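Local coordinates for alpha,alpha-trehalose-phosphate synthase (UDP-forming) (Burkholderia xenovorans, PDB 5V0T), which belongs to glycosyltransferase family 20 and is built on the GT-B fold, with two Rossmann-like domains facing each other across a ligand-holding cleft, at residues R260-T265 with R269-S274; R289-L294 with N303-L308; D323-L328 with I347-K352. All coordinates share one frame; numbering follows the deposited sequence.

Contact 1: R260-T265 with R269-S274; sequences RTMKAT and RKLIMS. With EDO (1,2-ethanediol), chain K.
M262 on helix 257-266 and L271 on strand 270-275 meet where the chain turns from a helix into an inner strand of the six-stranded parallel sheet of the Rossmann-like C-terminal domain of the GT-B fold. M262 CG lies 4.2 Å from L271 CD2, an apolar touch at the inner side of the helix. Past CG the thioether runs on beside the leucine and its CE reaches L348 of the edge strand 347-350, while L362 of helix 356-363 adds to the same apolar layer. The second approach is indirect: R269, just before the strand, bonds to a diol that T265 merely touches. From CB, R269 CG stands beside the backbone N and anti to the carbonyl carbon (chi1 -64°), and the chain then runs extended to NE. CD passes 3.5 Å from O1 of the diol, a 1,2-ethanediol probably left from the crystallisation liquor. NE bonds to the carbonyl oxygen of N303, and NH1 has a long, weak ion pair with D343. NH2, at the tip, gives a bent hydrogen bond to O1 of the diol, 2.9 Å at an N-H...O angle of 140°, with O1 near the guanidinium plane. T265 O lies obliquely to that group, 4.0 Å from NH2, while T265 CG2 approaches the diol at 3.8 Å from its C1. The diol thus sits between the C-terminal part of the helix and the arginine. One turn back, T261 O takes both T265 N and T265 OG1, from opposite faces of its carbonyl plane, OG1 at 2.9 Å and 35° out of that plane.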
loop_
_atom_site.group_PDB
_atom_site.type_symbol
_atom_site.label_atom_id
_atom_site.label_comp_id
_atom_site.label_asym_id
_atom_site.label_seq_id
_atom_site.Cartn_x
_atom_site.Cartn_y
_atom_site.Cartn_z
ATOM N N ARG A 260 11.159 -22.265 12.682
ATOM C CA ARG A 260 12.061 -23.386 12.939
ATOM C C ARG A 260 12.597 -23.978 11.639
ATOM O O ARG A 260 13.789 -24.288 11.542
ATOM C CB ARG A 260 11.359 -24.464 13.776
ATOM C CG ARG A 260 11.201 -24.107 15.253
ATOM C CD ARG A 260 10.685 -25.282 16.098
ATOM N NE ARG A 260 9.302 -25.641 15.780
ATOM C CZ ARG A 260 8.946 -26.598 14.925
ATOM N NH1 ARG A 260 9.874 -27.305 14.289
ATOM N NH2 ARG A 260 7.659 -26.848 14.705
ATOM N N THR A 261 11.745 -24.130 10.618
ATOM C CA THR A 261 12.243 -24.701 9.368
ATOM C C THR A 261 13.104 -23.698 8.608
ATOM O O THR A 261 14.085 -24.088 7.967
ATOM C CB THR A 261 11.097 -25.216 8.485
ATOM O OG1 THR A 261 10.346 -24.125 7.952
ATOM C CG2 THR A 261 10.174 -26.130 9.292
ATOM N N MET A 262 12.757 -22.406 8.662
ATOM C CA MET A 262 13.611 -21.375 8.063
ATOM C C MET A 262 15.013 -21.396 8.669
ATOM O O MET A 262 16.018 -21.353 7.947
ATOM C CB MET A 262 12.978 -19.992 8.244
ATOM C CG MET A 262 13.622 -18.883 7.414
ATOM S SD MET A 262 13.190 -18.987 5.650
ATOM C CE MET A 262 14.740 -19.552 4.951
ATOM N N LYS A 263 15.094 -21.446 10.001
ATOM C CA LYS A 263 16.389 -21.498 10.670
ATOM C C LYS A 263 17.194 -22.718 10.230
ATOM O O LYS A 263 18.396 -22.619 9.957
ATOM C CB LYS A 263 16.193 -21.506 12.187
ATOM N N ALA A 264 16.549 -23.885 10.173
ATOM C CA ALA A 264 17.249 -25.099 9.773
ATOM C C ALA A 264 17.763 -24.997 8.341
ATOM O O ALA A 264 18.909 -25.363 8.056
ATOM C CB ALA A 264 16.319 -26.303 9.927
ATOM N N THR A 265 16.928 -24.493 7.426
ATOM C CA THR A 265 17.326 -24.341 6.031
ATOM C C THR A 265 18.528 -23.415 5.878
ATOM O O THR A 265 19.412 -23.667 5.050
ATOM C CB THR A 265 16.149 -23.801 5.211
ATOM O OG1 THR A 265 15.029 -24.678 5.342
ATOM C CG2 THR A 265 16.526 -23.678 3.743
ATOM N N ARG A 269 23.381 -19.080 7.909
ATOM C CA ARG A 269 23.487 -18.018 6.916
ATOM C C ARG A 269 22.572 -16.869 7.316
ATOM O O ARG A 269 21.517 -17.073 7.919
ATOM C CB ARG A 269 23.103 -18.521 5.521
ATOM C CG ARG A 269 24.034 -19.603 4.983
ATOM C CD ARG A 269 23.637 -20.018 3.572
ATOM N NE ARG A 269 24.458 -21.142 3.128
ATOM C CZ ARG A 269 23.995 -22.361 2.882
ATOM N NH1 ARG A 269 24.837 -23.317 2.498
ATOM N NH2 ARG A 269 22.704 -22.626 3.010
ATOM N N LYS A 270 22.982 -15.648 6.983
ATOM C CA LYS A 270 22.121 -14.521 7.291
ATOM C C LYS A 270 20.958 -14.477 6.304
ATOM O O LYS A 270 21.016 -15.047 5.209
ATOM C CB LYS A 270 22.914 -13.207 7.272
ATOM C CG LYS A 270 23.980 -13.151 8.409
ATOM C CD LYS A 270 24.601 -11.755 8.519
ATOM C CE LYS A 270 25.573 -11.694 9.706
ATOM N NZ LYS A 270 26.260 -10.374 9.768
ATOM N N LEU A 271 19.893 -13.797 6.699
ATOM C CA LEU A 271 18.668 -13.764 5.908
ATOM C C LEU A 271 18.329 -12.335 5.521
ATOM O O LEU A 271 18.150 -11.477 6.390
ATOM C CB LEU A 271 17.504 -14.389 6.678
ATOM C CG LEU A 271 16.142 -14.350 5.989
ATOM C CD1 LEU A 271 16.187 -15.131 4.663
ATOM C CD2 LEU A 271 15.093 -14.933 6.923
ATOM N N ILE A 272 18.247 -12.089 4.221
ATOM C CA ILE A 272 17.597 -10.902 3.679
ATOM C C ILE A 272 16.171 -11.293 3.307
ATOM O O ILE A 272 15.952 -12.278 2.592
ATOM C CB ILE A 272 18.361 -10.368 2.456
ATOM C CG1 ILE A 272 19.824 -10.067 2.820
ATOM C CG2 ILE A 272 17.646 -9.149 1.854
ATOM C CD1 ILE A 272 20.728 -9.834 1.595
ATOM N N MET A 273 15.189 -10.524 3.778
ATOM C CA MET A 273 13.795 -10.879 3.542
ATOM C C MET A 273 13.023 -9.737 2.891
ATOM O O MET A 273 13.154 -8.577 3.283
ATOM C CB MET A 273 13.109 -11.292 4.849
ATOM C CG MET A 273 11.633 -11.711 4.660
ATOM S SD MET A 273 11.061 -12.491 6.164
ATOM C CE MET A 273 9.327 -12.774 5.739
ATOM N N SER A 274 12.202 -10.083 1.902
ATOM C CA SER A 274 11.281 -9.161 1.256
ATOM C C SER A 274 9.905 -9.808 1.159
ATOM O O SER A 274 9.786 -11.028 0.997
ATOM C CB SER A 274 11.752 -8.780 -0.161
ATOM O OG SER A 274 12.961 -8.020 -0.148
HETATM C C1 EDO K . 19.173 -21.486 2.074
HETATM O O1 EDO K . 20.372 -20.878 2.575
HETATM C C2 EDO K . 19.339 -21.731 0.577
HETATM O O2 EDO K . 20.187 -22.871 0.360
#

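Contact 2: R289-L294 with N303-L308; sequences RAFERL and NKVSFL. With EDO (1,2-ethanediol), chain K.
F291 of helix 284-297 lays its ring against F307 and V305 of strand 305-310, in the beta-alpha-beta unit that runs from strand 270-275 through this helix. Two aromatic interactions share one face of F291. In the first, CH-pi, F307 CB stands 3.7 Å from the centroid of the F291 ring and 9° off its normal, so the methylene sits almost squarely over the ring. In the second, T-shaped, the F307 ring turns an edge to that face, with centroids 5.5 Å apart, planes at 63° and CD2 leading at 3.9 Å from F291 CG. Apolar contact completes the fit: V305 CG1 meets the rim of the F291 ring near its plane, 4.2 Å from CE1. A chi1 of 180° swings the F291 ring off the helix toward the strand, and I272 and I347 of the flanking strands touch it as well. The polar contact lies on the other side of the strand, where S306 OG is 2.9 Å from O1 of the 1,2-ethanediol and also bonds to T345 O. Helix and strand are therefore joined here by dispersion and by the weak electrostatics of C-H groups against a ring, in a buried, wholly apolar interface.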
loop_
_atom_site.group_PDB
_atom_site.type_symbol
_atom_site.label_atom_id
_atom_site.label_comp_id
_atom_site.label_asym_id
_atom_site.label_seq_id
_atom_site.Cartn_x
_atom_site.Cartn_y
_atom_site.Cartn_z
ATOM N N ARG A 289 18.678 -7.442 -8.858
ATOM C CA ARG A 289 19.959 -7.075 -9.460
ATOM C C ARG A 289 20.946 -6.530 -8.432
ATOM O O ARG A 289 22.160 -6.727 -8.578
ATOM C CB ARG A 289 19.732 -6.063 -10.591
ATOM C CG ARG A 289 19.019 -6.708 -11.770
ATOM C CD ARG A 289 18.787 -5.791 -12.965
ATOM N NE ARG A 289 18.166 -6.584 -14.023
ATOM C CZ ARG A 289 17.807 -6.123 -15.215
ATOM N NH1 ARG A 289 18.012 -4.854 -15.532
ATOM N NH2 ARG A 289 17.241 -6.944 -16.087
ATOM N N ALA A 290 20.464 -5.842 -7.398
ATOM C CA ALA A 290 21.395 -5.343 -6.390
ATOM C C ALA A 290 21.876 -6.457 -5.463
ATOM O O ALA A 290 23.012 -6.403 -4.985
ATOM C CB ALA A 290 20.738 -4.217 -5.590
ATOM N N PHE A 291 21.038 -7.470 -5.205
ATOM C CA PHE A 291 21.526 -8.649 -4.500
ATOM C C PHE A 291 22.552 -9.391 -5.345
ATOM O O PHE A 291 23.567 -9.861 -4.827
ATOM C CB PHE A 291 20.362 -9.581 -4.120
ATOM C CG PHE A 291 20.801 -10.844 -3.381
ATOM C CD1 PHE A 291 21.406 -10.763 -2.133
ATOM C CD2 PHE A 291 20.626 -12.107 -3.949
ATOM C CE1 PHE A 291 21.815 -11.915 -1.457
ATOM C CE2 PHE A 291 21.021 -13.268 -3.274
ATOM C CZ PHE A 291 21.613 -13.174 -2.019
ATOM N N GLU A 292 22.307 -9.506 -6.653
ATOM C CA GLU A 292 23.317 -10.085 -7.534
ATOM C C GLU A 292 24.616 -9.275 -7.512
ATOM O O GLU A 292 25.718 -9.848 -7.479
ATOM C CB GLU A 292 22.762 -10.181 -8.960
ATOM C CG GLU A 292 23.776 -10.598 -10.023
ATOM C CD GLU A 292 23.137 -10.603 -11.407
ATOM O OE1 GLU A 292 23.367 -11.558 -12.188
ATOM O OE2 GLU A 292 22.366 -9.664 -11.685
ATOM N N ARG A 293 24.509 -7.942 -7.560
ATOM C CA ARG A 293 25.700 -7.092 -7.497
ATOM C C ARG A 293 26.430 -7.269 -6.164
ATOM O O ARG A 293 27.667 -7.247 -6.115
ATOM C CB ARG A 293 25.298 -5.623 -7.720
ATOM C CG ARG A 293 26.443 -4.606 -7.741
ATOM C CD ARG A 293 27.329 -4.731 -8.988
ATOM N NE ARG A 293 26.554 -4.792 -10.225
ATOM C CZ ARG A 293 26.098 -3.736 -10.897
ATOM N NH1 ARG A 293 26.317 -2.491 -10.470
ATOM N NH2 ARG A 293 25.405 -3.928 -12.005
ATOM N N LEU A 294 25.681 -7.446 -5.068
ATOM C CA LEU A 294 26.321 -7.763 -3.787
ATOM C C LEU A 294 27.196 -9.010 -3.902
ATOM O O LEU A 294 28.361 -9.013 -3.481
ATOM C CB LEU A 294 25.257 -7.954 -2.702
ATOM C CG LEU A 294 25.774 -8.444 -1.337
ATOM C CD1 LEU A 294 26.631 -7.360 -0.672
ATOM C CD2 LEU A 294 24.634 -8.896 -0.414
ATOM N N ASN A 303 27.432 -18.025 -0.166
ATOM C CA ASN A 303 27.096 -19.137 0.723
ATOM C C ASN A 303 26.957 -18.701 2.181
ATOM O O ASN A 303 26.844 -19.553 3.066
ATOM C CB ASN A 303 28.111 -20.293 0.605
ATOM C CG ASN A 303 27.445 -21.668 0.629
ATOM O OD1 ASN A 303 26.330 -21.816 1.133
ATOM N ND2 ASN A 303 28.128 -22.685 0.087
ATOM N N LYS A 304 26.945 -17.389 2.461
ATOM C CA LYS A 304 26.777 -16.889 3.821
ATOM C C LYS A 304 25.503 -16.077 4.009
ATOM O O LYS A 304 25.255 -15.589 5.115
ATOM C CB LYS A 304 27.987 -16.042 4.235
ATOM C CG LYS A 304 29.311 -16.785 4.104
ATOM C CD LYS A 304 29.232 -18.143 4.767
ATOM C CE LYS A 304 30.606 -18.791 4.914
ATOM N NZ LYS A 304 31.379 -18.222 6.044
ATOM N N VAL A 305 24.698 -15.908 2.964
ATOM C CA VAL A 305 23.454 -15.156 3.052
ATOM C C VAL A 305 22.513 -15.722 2.000
ATOM O O VAL A 305 22.953 -16.232 0.966
ATOM C CB VAL A 305 23.696 -13.634 2.854
ATOM C CG1 VAL A 305 24.345 -13.358 1.500
ATOM C CG2 VAL A 305 22.394 -12.821 3.005
ATOM N N SER A 306 21.217 -15.667 2.281
ATOM C CA SER A 306 20.192 -15.983 1.297
ATOM C C SER A 306 19.114 -14.913 1.341
ATOM O O SER A 306 18.912 -14.248 2.359
ATOM C CB SER A 306 19.559 -17.364 1.536
ATOM O OG SER A 306 20.384 -18.385 1.015
ATOM N N PHE A 307 18.438 -14.744 0.204
ATOM C CA PHE A 307 17.459 -13.687 -0.013
ATOM C C PHE A 307 16.112 -14.383 -0.213
ATOM O O PHE A 307 15.900 -15.074 -1.218
ATOM C CB PHE A 307 17.881 -12.826 -1.210
ATOM C CG PHE A 307 16.859 -11.809 -1.661
ATOM C CD1 PHE A 307 15.860 -11.342 -0.812
ATOM C CD2 PHE A 307 16.913 -11.312 -2.966
ATOM C CE1 PHE A 307 14.912 -10.412 -1.259
ATOM C CE2 PHE A 307 15.963 -10.377 -3.426
ATOM C CZ PHE A 307 14.977 -9.923 -2.564
ATOM N N LEU A 308 15.237 -14.253 0.777
ATOM C CA LEU A 308 13.868 -14.742 0.695
ATOM C C LEU A 308 12.980 -13.629 0.130
ATOM O O LEU A 308 12.800 -12.586 0.768
ATOM C CB LEU A 308 13.395 -15.182 2.082
ATOM C CG LEU A 308 11.914 -15.569 2.187
ATOM C CD1 LEU A 308 11.587 -16.786 1.317
ATOM C CD2 LEU A 308 11.521 -15.803 3.649
HETATM C C1 EDO K . 19.173 -21.486 2.074
HETATM O O1 EDO K . 20.372 -20.878 2.575
HETATM C C2 EDO K . 19.339 -21.731 0.577
HETATM O O2 EDO K . 20.187 -22.871 0.360
#

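Contact 3: D323-L328 with I347-K352; sequences DIRLQL and ILYIHK. With OXD (oxalic acid), chain O.
R325 of helix 319-339 reaches across to H351, which follows strand 347-350, and H351 CD2 and NE2 come up against one face of the guanidinium. H351 CD2 is 3.5 Å from R325 NE and lies above the guanidinium plane toward its rim; the two planes are 29° apart and the side chains cross at about a right angle. R325 is extended throughout, its CG anti to the backbone N (chi1 174°), which carries the charged end beyond Y349 to the histidine. A turn further along the helix, L328 CD2 approaches the ring of Y349 obliquely, 4.0 Å from CE1. Between these two pairs, R325 CG passes 4.1 Å from Y349 OH.

The second shell sets these groups in place. E329, one residue beyond the segment, offers a single carboxylate oxygen, OE1, to both R325 NE in a salt bridge and Y349 OH in a hydrogen bond. H351 ND1 is bonded to the carbonyl oxygen of A311, which helps to fix the rotation of the imidazole. L278 packs on Y349 and H351, and L284 and F288 of helix 284-297 back L328. K352 lies in the oxalic acid pocket with Q353 and Y354: its CD is 3.2 Å from the ligand O5, and its NZ makes a weak bond to O3, at 3.4 Å.

The helix and strand end of this beta-alpha-beta unit are thus joined by an apolar pair, by a guanidinium with one face against an imidazole and by the E329 OE1 bridge between R325 and Y349; that shared oxygen probably offsets part of the arginine's charge.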
loop_
_atom_site.group_PDB
_atom_site.type_symbol
_atom_site.label_atom_id
_atom_site.label_comp_id
_atom_site.label_asym_id
_atom_site.label_seq_id
_atom_site.Cartn_x
_atom_site.Cartn_y
_atom_site.Cartn_z
ATOM N N ASP A 323 3.618 -9.842 -17.301
ATOM C CA ASP A 323 4.927 -9.457 -17.831
ATOM C C ASP A 323 5.950 -9.281 -16.714
ATOM O O ASP A 323 7.060 -9.811 -16.793
ATOM C CB ASP A 323 4.820 -8.161 -18.647
ATOM C CG ASP A 323 4.088 -8.344 -19.966
ATOM O OD1 ASP A 323 4.056 -9.471 -20.502
ATOM O OD2 ASP A 323 3.548 -7.339 -20.474
ATOM N N ILE A 324 5.611 -8.511 -15.676
ATOM C CA ILE A 324 6.601 -8.300 -14.614
ATOM C C ILE A 324 6.911 -9.613 -13.913
ATOM O O ILE A 324 8.047 -9.839 -13.470
ATOM C CB ILE A 324 6.153 -7.195 -13.618
ATOM C CG1 ILE A 324 7.211 -6.949 -12.523
ATOM C CG2 ILE A 324 4.795 -7.513 -12.956
ATOM C CD1 ILE A 324 8.609 -6.520 -13.078
ATOM N N ARG A 325 5.927 -10.513 -13.807
ATOM C CA ARG A 325 6.219 -11.814 -13.214
ATOM C C ARG A 325 7.257 -12.561 -14.042
ATOM O O ARG A 325 8.234 -13.091 -13.501
ATOM C CB ARG A 325 4.947 -12.658 -13.077
ATOM C CG ARG A 325 5.240 -14.097 -12.598
ATOM C CD ARG A 325 3.984 -15.001 -12.699
ATOM N NE ARG A 325 4.221 -16.354 -12.187
ATOM C CZ ARG A 325 3.330 -17.336 -12.306
ATOM N NH1 ARG A 325 2.173 -17.096 -12.914
ATOM N NH2 ARG A 325 3.581 -18.546 -11.811
ATOM N N LEU A 326 7.061 -12.607 -15.365
ATOM C CA LEU A 326 8.013 -13.288 -16.236
ATOM C C LEU A 326 9.406 -12.691 -16.115
ATOM O O LEU A 326 10.406 -13.425 -16.062
ATOM C CB LEU A 326 7.543 -13.213 -17.685
ATOM C CG LEU A 326 6.333 -14.049 -18.085
ATOM C CD1 LEU A 326 5.884 -13.644 -19.492
ATOM C CD2 LEU A 326 6.688 -15.545 -18.030
ATOM N N GLN A 327 9.493 -11.363 -16.086
ATOM C CA GLN A 327 10.799 -10.729 -15.999
ATOM C C GLN A 327 11.496 -11.124 -14.707
ATOM O O GLN A 327 12.674 -11.502 -14.723
ATOM C CB GLN A 327 10.669 -9.211 -16.110
ATOM C CG GLN A 327 12.031 -8.520 -16.152
ATOM C CD GLN A 327 11.974 -7.024 -16.400
ATOM O OE1 GLN A 327 10.945 -6.370 -16.186
ATOM N NE2 GLN A 327 13.098 -6.470 -16.853
ATOM N N LEU A 328 10.763 -11.100 -13.589
ATOM C CA LEU A 328 11.358 -11.396 -12.285
ATOM C C LEU A 328 11.795 -12.847 -12.190
ATOM O O LEU A 328 12.841 -13.153 -11.602
ATOM C CB LEU A 328 10.369 -11.083 -11.164
ATOM C CG LEU A 328 10.961 -11.187 -9.750
ATOM C CD1 LEU A 328 12.094 -10.140 -9.608
ATOM C CD2 LEU A 328 9.865 -10.989 -8.687
ATOM N N ILE A 347 18.671 -17.030 -4.012
ATOM C CA ILE A 347 17.358 -16.380 -3.928
ATOM C C ILE A 347 16.286 -17.453 -3.760
ATOM O O ILE A 347 16.166 -18.363 -4.591
ATOM C CB ILE A 347 17.063 -15.501 -5.156
ATOM C CG1 ILE A 347 18.112 -14.377 -5.270
ATOM C CG2 ILE A 347 15.629 -14.919 -5.067
ATOM C CD1 ILE A 347 17.940 -13.475 -6.507
ATOM N N LEU A 348 15.499 -17.333 -2.693
ATOM C CA LEU A 348 14.361 -18.208 -2.418
ATOM C C LEU A 348 13.121 -17.419 -2.816
ATOM O O LEU A 348 12.647 -16.553 -2.069
ATOM C CB LEU A 348 14.328 -18.624 -0.945
ATOM C CG LEU A 348 15.651 -19.176 -0.419
ATOM C CD1 LEU A 348 15.628 -19.312 1.102
ATOM C CD2 LEU A 348 15.943 -20.522 -1.081
ATOM N N TYR A 349 12.625 -17.690 -4.013
ATOM C CA TYR A 349 11.527 -16.936 -4.601
ATOM C C TYR A 349 10.265 -17.774 -4.452
ATOM O O TYR A 349 10.246 -18.944 -4.851
ATOM C CB TYR A 349 11.829 -16.606 -6.070
ATOM C CG TYR A 349 10.621 -16.213 -6.910
ATOM C CD1 TYR A 349 9.950 -15.013 -6.690
ATOM C CD2 TYR A 349 10.161 -17.046 -7.922
ATOM C CE1 TYR A 349 8.840 -14.654 -7.465
ATOM C CE2 TYR A 349 9.048 -16.711 -8.690
ATOM C CZ TYR A 349 8.403 -15.505 -8.467
ATOM O OH TYR A 349 7.315 -15.168 -9.223
ATOM N N ILE A 350 9.235 -17.204 -3.829
ATOM C CA ILE A 350 8.017 -17.952 -3.539
ATOM C C ILE A 350 6.840 -17.097 -3.984
ATOM O O ILE A 350 6.626 -16.004 -3.445
ATOM C CB ILE A 350 7.890 -18.323 -2.050
ATOM C CG1 ILE A 350 9.162 -19.004 -1.543
ATOM C CG2 ILE A 350 6.727 -19.318 -1.835
ATOM C CD1 ILE A 350 9.067 -19.402 -0.091
ATOM N N HIS A 351 6.081 -17.595 -4.957
ATOM C CA HIS A 351 5.002 -16.836 -5.588
ATOM C C HIS A 351 3.661 -17.232 -4.965
ATOM O O HIS A 351 2.765 -17.760 -5.626
ATOM C CB HIS A 351 5.038 -17.063 -7.107
ATOM C CG HIS A 351 4.104 -16.191 -7.897
ATOM N ND1 HIS A 351 4.048 -14.823 -7.745
ATOM C CD2 HIS A 351 3.190 -16.503 -8.850
ATOM C CE1 HIS A 351 3.149 -14.326 -8.582
ATOM N NE2 HIS A 351 2.605 -15.325 -9.254
ATOM N N LYS A 352 3.545 -16.981 -3.654
ATOM C CA LYS A 352 2.392 -17.393 -2.854
ATOM C C LYS A 352 2.158 -16.409 -1.711
ATOM O O LYS A 352 3.080 -15.738 -1.251
ATOM C CB LYS A 352 2.575 -18.815 -2.267
ATOM C CG LYS A 352 2.565 -19.933 -3.309
ATOM C CD LYS A 352 2.667 -21.316 -2.674
ATOM C CE LYS A 352 4.033 -21.957 -2.925
ATOM N NZ LYS A 352 4.092 -23.366 -2.424
HETATM C C1 OXD O . 2.758 -22.051 0.970
HETATM C C2 OXD O . 2.053 -21.530 2.137
HETATM O O3 OXD O . 2.559 -23.229 0.601
HETATM O O4 OXD O . 1.781 -22.310 3.076
HETATM O O5 OXD O . 3.559 -21.305 0.376
HETATM O O6 OXD O . 1.753 -20.317 2.171
#

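In the fold
From the N terminus the three contacts come in series, none nested in or crossing another. Contact 1 closes the short turn between helix 257-266 and strand 270-275. Contact 2 then closes the return from helix 284-297 to strand 305-310, and contact 3 the longer return from helix 319-339 to strand 347-350. The three strands are successive neighbours in the six-stranded parallel sheet: I272 O with L308 N and S274 N with L308 O, then F307 O with L348 N, are probable hydrogen-bonded pairs between them. Together the contacts fix helices to the sheet half that ends in edge strand 347-350, with one diol shared by contacts 1 and 2.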